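Local atomic coordinates of oligopeptide-binding protein oppA (Lactococcus lactis, PDB entry 3DRF), a protein that captures oligopeptides outside the cell as the receptor of the OppABCDF ABC transporter, closing around them like a Venus flytrap so that they can be taken up. Residues 352-357 and 540-545; 358-363 and 534-539. All blocks are in the same frame, centred on the assembly; numbering follows the deposited sequence.

Contact 1 of 2, residues 352-357 and 540-545; sequences GLSTPA and NFMLNY
Thr355 and Phe541 grip each other through both backbone polar groups: Thr355 N donates to Phe541 O, and Phe541 N returns a bond to Thr355 O, each 3.0 Å long. The first is the straighter, with an N-H...O angle of 169°. Thr355 O accepts a second, weak bond of 3.4 Å from Asn540 ND2; the stronger partner of that amide is Asp346 on helix 342-349. Further along, Leu543 N donates to Leu353 O, an oxygen that also receives a CA-H...O contact from Met542 CA. This is the antiparallel pairing by which the short strand 354-356 is added to the long strand 536-549 of a mixed sheet in this solute-binding protein, and the flanking pairs, Ser354 with Met542 and Pro356 with Asn540, are non-hydrogen-bonded. Apolar contacts close both ends. With Phe541 CG anti to the carbonyl carbon (chi1 -57°), the ring comes to lie against Ala357, whose CB sits over its centre, 3.6 Å from the centroid and 11° off the normal, a CH-pi contact. At the other end the two methyls of Leu353 divide the work: CD2 packs on Leu543 CB, while CD1 lies 3.7 Å from CD2 of Tyr545, whose hydroxyl bonds to Val279 O.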
loop_
_atom_site.group_PDB
_atom_site.type_symbol
_atom_site.label_atom_id
_atom_site.label_comp_id
_atom_site.label_asym_id
_atom_site.label_seq_id
_atom_site.Cartn_x
_atom_site.Cartn_y
_atom_site.Cartn_z
ATOM N N GLY A 352 13.513 5.479 18.053
ATOM C CA GLY A 352 12.238 5.976 18.544
ATOM C C GLY A 352 11.116 6.126 17.515
ATOM O O GLY A 352 10.043 6.493 17.897
ATOM N N LEU A 353 11.353 5.797 16.244
ATOM C CA LEU A 353 10.364 6.054 15.213
ATOM C C LEU A 353 9.355 4.934 15.040
ATOM O O LEU A 353 8.299 5.206 14.591
ATOM C CB LEU A 353 11.062 6.306 13.895
ATOM C CG LEU A 353 11.897 7.577 13.841
ATOM C CD1 LEU A 353 12.760 7.444 12.603
ATOM C CD2 LEU A 353 10.984 8.751 13.659
ATOM N N SER A 354 9.714 3.727 15.442
ATOM C CA SER A 354 8.815 2.551 15.301
ATOM C C SER A 354 8.276 2.151 16.657
ATOM O O SER A 354 9.023 2.014 17.595
ATOM C CB SER A 354 9.555 1.369 14.674
ATOM O OG SER A 354 9.956 1.679 13.374
ATOM N N THR A 355 6.999 1.901 16.715
ATOM C CA THR A 355 6.313 1.474 17.914
ATOM C C THR A 355 5.643 0.113 17.638
ATOM O O THR A 355 4.897 0.001 16.723
ATOM C CB THR A 355 5.209 2.499 18.309
ATOM O OG1 THR A 355 5.817 3.799 18.524
ATOM C CG2 THR A 355 4.513 2.045 19.571
ATOM N N PRO A 356 5.894 -0.877 18.476
ATOM C CA PRO A 356 5.255 -2.191 18.268
ATOM C C PRO A 356 3.729 -2.018 18.195
ATOM O O PRO A 356 3.150 -1.397 19.075
ATOM C CB PRO A 356 5.617 -2.982 19.550
ATOM C CG PRO A 356 7.010 -2.401 19.916
ATOM C CD PRO A 356 6.859 -0.920 19.618
ATOM N N ALA A 357 3.142 -2.542 17.142
ATOM C CA ALA A 357 1.708 -2.403 16.912
ATOM C C ALA A 357 0.902 -3.388 17.763
ATOM O O ALA A 357 1.260 -4.479 17.920
ATOM C CB ALA A 357 1.391 -2.647 15.408
ATOM N N ASN A 540 4.707 -3.301 13.375
ATOM C CA ASN A 540 4.969 -1.882 13.753
ATOM C C ASN A 540 4.026 -0.811 13.164
ATOM O O ASN A 540 3.508 -0.920 12.075
ATOM C CB ASN A 540 6.380 -1.471 13.339
ATOM C CG ASN A 540 7.460 -2.058 14.225
ATOM O OD1 ASN A 540 8.448 -2.510 13.745
ATOM N ND2 ASN A 540 7.258 -2.017 15.433
ATOM N N PHE A 541 3.849 0.227 13.973
ATOM C CA PHE A 541 3.429 1.553 13.544
ATOM C C PHE A 541 4.705 2.401 13.464
ATOM O O PHE A 541 5.699 2.071 14.050
ATOM C CB PHE A 541 2.467 2.179 14.559
ATOM C CG PHE A 541 1.201 1.356 14.857
ATOM C CD1 PHE A 541 0.457 0.699 13.860
ATOM C CD2 PHE A 541 0.737 1.310 16.121
ATOM C CE1 PHE A 541 -0.718 0.004 14.210
ATOM C CE2 PHE A 541 -0.413 0.638 16.423
ATOM C CZ PHE A 541 -1.117 -0.014 15.467
ATOM N N MET A 542 4.608 3.505 12.738
ATOM C CA MET A 542 5.778 4.342 12.495
ATOM C C MET A 542 5.456 5.814 12.332
ATOM O O MET A 542 4.354 6.194 12.029
ATOM C CB MET A 542 6.487 3.865 11.190
ATOM C CG MET A 542 8.009 4.017 11.109
ATOM S SD MET A 542 8.563 2.861 9.838
ATOM C CE MET A 542 7.657 3.437 8.455
ATOM N N LEU A 543 6.499 6.603 12.591
ATOM C CA LEU A 543 6.592 7.995 12.137
ATOM C C LEU A 543 7.546 8.042 10.952
ATOM O O LEU A 543 8.517 7.372 10.971
ATOM C CB LEU A 543 7.179 8.930 13.231
ATOM C CG LEU A 543 6.470 8.971 14.564
ATOM C CD1 LEU A 543 7.236 9.913 15.585
ATOM C CD2 LEU A 543 5.090 9.410 14.315
ATOM N N ASN A 544 7.194 8.816 9.938
ATOM C CA ASN A 544 8.073 9.127 8.816
ATOM C C ASN A 544 8.910 10.385 9.119
ATOM O O ASN A 544 8.490 11.226 9.873
ATOM C CB ASN A 544 7.237 9.407 7.541
ATOM C CG ASN A 544 6.635 8.142 6.931
ATOM O OD1 ASN A 544 7.117 7.094 7.114
ATOM N ND2 ASN A 544 5.542 8.308 6.267
ATOM N N TYR A 545 10.062 10.490 8.453
ATOM C CA TYR A 545 10.857 11.725 8.455
ATOM C C TYR A 545 11.430 11.929 7.069
ATOM O O TYR A 545 11.660 11.006 6.364
ATOM C CB TYR A 545 11.982 11.676 9.511
ATOM C CG TYR A 545 13.121 10.711 9.165
ATOM C CD1 TYR A 545 14.292 11.172 8.585
ATOM C CD2 TYR A 545 13.025 9.355 9.463
ATOM C CE1 TYR A 545 15.321 10.354 8.310
ATOM C CE2 TYR A 545 14.054 8.492 9.146
ATOM C CZ TYR A 545 15.210 9.009 8.580
ATOM O OH TYR A 545 16.244 8.184 8.333
#

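Contact 2 of 2, residues 358-363 and 534-539; sequences NSLIPP and AYVIPT
Ser359 and Leu360 meet Pro538 and Val536 where a chain leaving strand 354-356 runs past the beginning of strand 536-549. The motif on the loop side is an ST turn, and the contact illustrates how a segment without regular structure can be packed against a strand by apolar side chains and a proline ring. The apolar part rests on the forked end of Leu360. Its CG stands anti to the carbonyl carbon (chi1 -59°), and although the side chain does not start out facing the strand, its two methyls come near it and part company there. CD1 meets Val536 CG2 at 3.8 Å, whereas CD2 lies 3.8 Å from Pro538 CG, on the ring. Leu360 crosses both partners at roughly a right angle. Met530 of helix 516-533 touches Leu360 and Val536 alike, so the helix that precedes the strand helps to enclose this buried cluster. A second kind of contact sets backbone against ring: Pro538 packs its CG against CA and C of Ser359, each 3.7 Å away, and its CB lies 3.5 Å from Ser359 O. The polar groups look mostly to other parts of the fold. Asn358 ND2 donates to Val373 O, Asn358 O is bonded by Asn531 ND2, and Gln481 NE2 bonds to Leu360 O. Ser359 OG pairs with Gln527 OE1 on helix 516-533 and also closes the turn, accepting from Ile361 N at 3.2 Å with an N-H...O angle of 161°.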
loop_
_atom_site.group_PDB
_atom_site.type_symbol
_atom_site.label_atom_id
_atom_site.label_comp_id
_atom_site.label_asym_id
_atom_site.label_seq_id
_atom_site.Cartn_x
_atom_site.Cartn_y
_atom_site.Cartn_z
ATOM N N ASN A 358 -0.217 -2.903 18.284
ATOM C CA ASN A 358 -1.192 -3.739 19.003
ATOM C C ASN A 358 -2.286 -4.327 18.097
ATOM O O ASN A 358 -2.988 -5.192 18.491
ATOM C CB ASN A 358 -1.878 -2.916 20.141
ATOM C CG ASN A 358 -2.757 -1.798 19.607
ATOM O OD1 ASN A 358 -2.388 -1.121 18.694
ATOM N ND2 ASN A 358 -3.926 -1.651 20.176
ATOM N N SER A 359 -2.380 -3.769 16.911
ATOM C CA SER A 359 -3.446 -4.101 15.930
ATOM C C SER A 359 -3.057 -3.590 14.540
ATOM O O SER A 359 -2.045 -3.031 14.364
ATOM C CB SER A 359 -4.786 -3.489 16.363
ATOM O OG SER A 359 -4.864 -2.170 15.881
ATOM N N LEU A 360 -3.925 -3.862 13.574
ATOM C CA LEU A 360 -3.705 -3.454 12.188
ATOM C C LEU A 360 -4.147 -2.030 11.824
ATOM O O LEU A 360 -3.868 -1.569 10.784
ATOM C CB LEU A 360 -4.387 -4.459 11.230
ATOM C CG LEU A 360 -3.892 -5.934 11.372
ATOM C CD1 LEU A 360 -4.810 -6.899 10.581
ATOM C CD2 LEU A 360 -2.427 -6.019 10.915
ATOM N N ILE A 361 -4.788 -1.361 12.747
ATOM C CA ILE A 361 -5.280 0.017 12.491
ATOM C C ILE A 361 -4.330 1.052 13.137
ATOM O O ILE A 361 -4.230 1.100 14.334
ATOM C CB ILE A 361 -6.713 0.225 13.028
ATOM C CG1 ILE A 361 -7.718 -0.820 12.431
ATOM C CG2 ILE A 361 -7.155 1.662 12.726
ATOM C CD1 ILE A 361 -7.935 -0.707 10.883
ATOM N N PRO A 362 -3.678 1.871 12.359
ATOM C CA PRO A 362 -2.623 2.715 12.925
ATOM C C PRO A 362 -3.145 4.007 13.600
ATOM O O PRO A 362 -4.224 4.385 13.370
ATOM C CB PRO A 362 -1.731 3.057 11.715
ATOM C CG PRO A 362 -2.654 3.048 10.576
ATOM C CD PRO A 362 -3.639 1.890 10.883
ATOM N N PRO A 363 -2.291 4.634 14.382
ATOM C CA PRO A 363 -2.672 5.815 15.202
ATOM C C PRO A 363 -3.192 6.997 14.428
ATOM O O PRO A 363 -3.980 7.700 14.941
ATOM C CB PRO A 363 -1.338 6.210 15.901
ATOM C CG PRO A 363 -0.559 4.931 16.031
ATOM C CD PRO A 363 -0.954 4.085 14.780
ATOM N N ALA A 534 -5.146 -14.808 14.050
ATOM C CA ALA A 534 -3.702 -14.783 13.873
ATOM C C ALA A 534 -3.292 -15.328 12.493
ATOM O O ALA A 534 -2.282 -15.936 12.333
ATOM C CB ALA A 534 -3.012 -15.584 15.028
ATOM N N TYR A 535 -4.101 -14.999 11.494
ATOM C CA TYR A 535 -3.689 -15.238 10.113
ATOM C C TYR A 535 -2.572 -14.281 9.697
ATOM O O TYR A 535 -1.800 -14.628 8.869
ATOM C CB TYR A 535 -4.889 -15.056 9.180
ATOM C CG TYR A 535 -6.080 -16.004 9.433
ATOM C CD1 TYR A 535 -5.914 -17.347 9.750
ATOM C CD2 TYR A 535 -7.392 -15.539 9.333
ATOM C CE1 TYR A 535 -7.017 -18.185 9.934
ATOM C CE2 TYR A 535 -8.481 -16.379 9.522
ATOM C CZ TYR A 535 -8.278 -17.676 9.794
ATOM O OH TYR A 535 -9.321 -18.578 9.961
ATOM N N VAL A 536 -2.552 -13.109 10.339
ATOM C CA VAL A 536 -1.433 -12.165 10.229
ATOM C C VAL A 536 -1.188 -11.643 11.653
ATOM O O VAL A 536 -2.065 -11.683 12.476
ATOM C CB VAL A 536 -1.762 -11.000 9.253
ATOM C CG1 VAL A 536 -2.018 -11.540 7.818
ATOM C CG2 VAL A 536 -2.970 -10.175 9.767
ATOM N N ILE A 537 0.023 -11.185 11.874
ATOM C CA ILE A 537 0.418 -10.626 13.170
ATOM C C ILE A 537 0.922 -9.171 12.923
ATOM O O ILE A 537 1.822 -8.937 12.207
ATOM C CB ILE A 537 1.588 -11.444 13.806
ATOM C CG1 ILE A 537 1.287 -12.977 13.910
ATOM C CG2 ILE A 537 1.977 -10.861 15.186
ATOM C CD1 ILE A 537 0.098 -13.333 14.847
ATOM N N PRO A 538 0.290 -8.205 13.605
ATOM C CA PRO A 538 0.726 -6.802 13.422
ATOM C C PRO A 538 2.164 -6.666 13.939
ATOM O O PRO A 538 2.491 -7.221 14.942
ATOM C CB PRO A 538 -0.222 -5.995 14.314
ATOM C CG PRO A 538 -1.430 -6.913 14.522
ATOM C CD PRO A 538 -0.856 -8.301 14.545
ATOM N N THR A 539 2.976 -5.895 13.281
ATOM C CA THR A 539 4.397 -5.697 13.697
ATOM C C THR A 539 4.618 -4.275 14.267
ATOM O O THR A 539 4.704 -4.095 15.421
ATOM C CB THR A 539 5.357 -6.080 12.533
ATOM O OG1 THR A 539 5.024 -7.411 12.135
ATOM C CG2 THR A 539 6.817 -6.044 13.034
#

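How the contacts relate
The centres of the two contacts lie 13 Å apart, on the same side of the chain's centre, and both use strand 536-549. Along the chain the order is 352-357, 358-363, 534-539, 540-545, so contact 2 continues contact 1 directly: loop 358-363 follows strand 354-356, and the beginning of strand 536-549 precedes the part paired in contact 1. The seam is itself bonded: Ala357 N lies 2.8 Å from Thr539 O, a probable hydrogen bond. Phe541 of contact 1 also packs on Asn358, Ser359 and Pro363. Within the mixed sheet that holds strands 354-356 and 536-549, the two contacts tie the late strand to a strand and loop some 170 residues earlier.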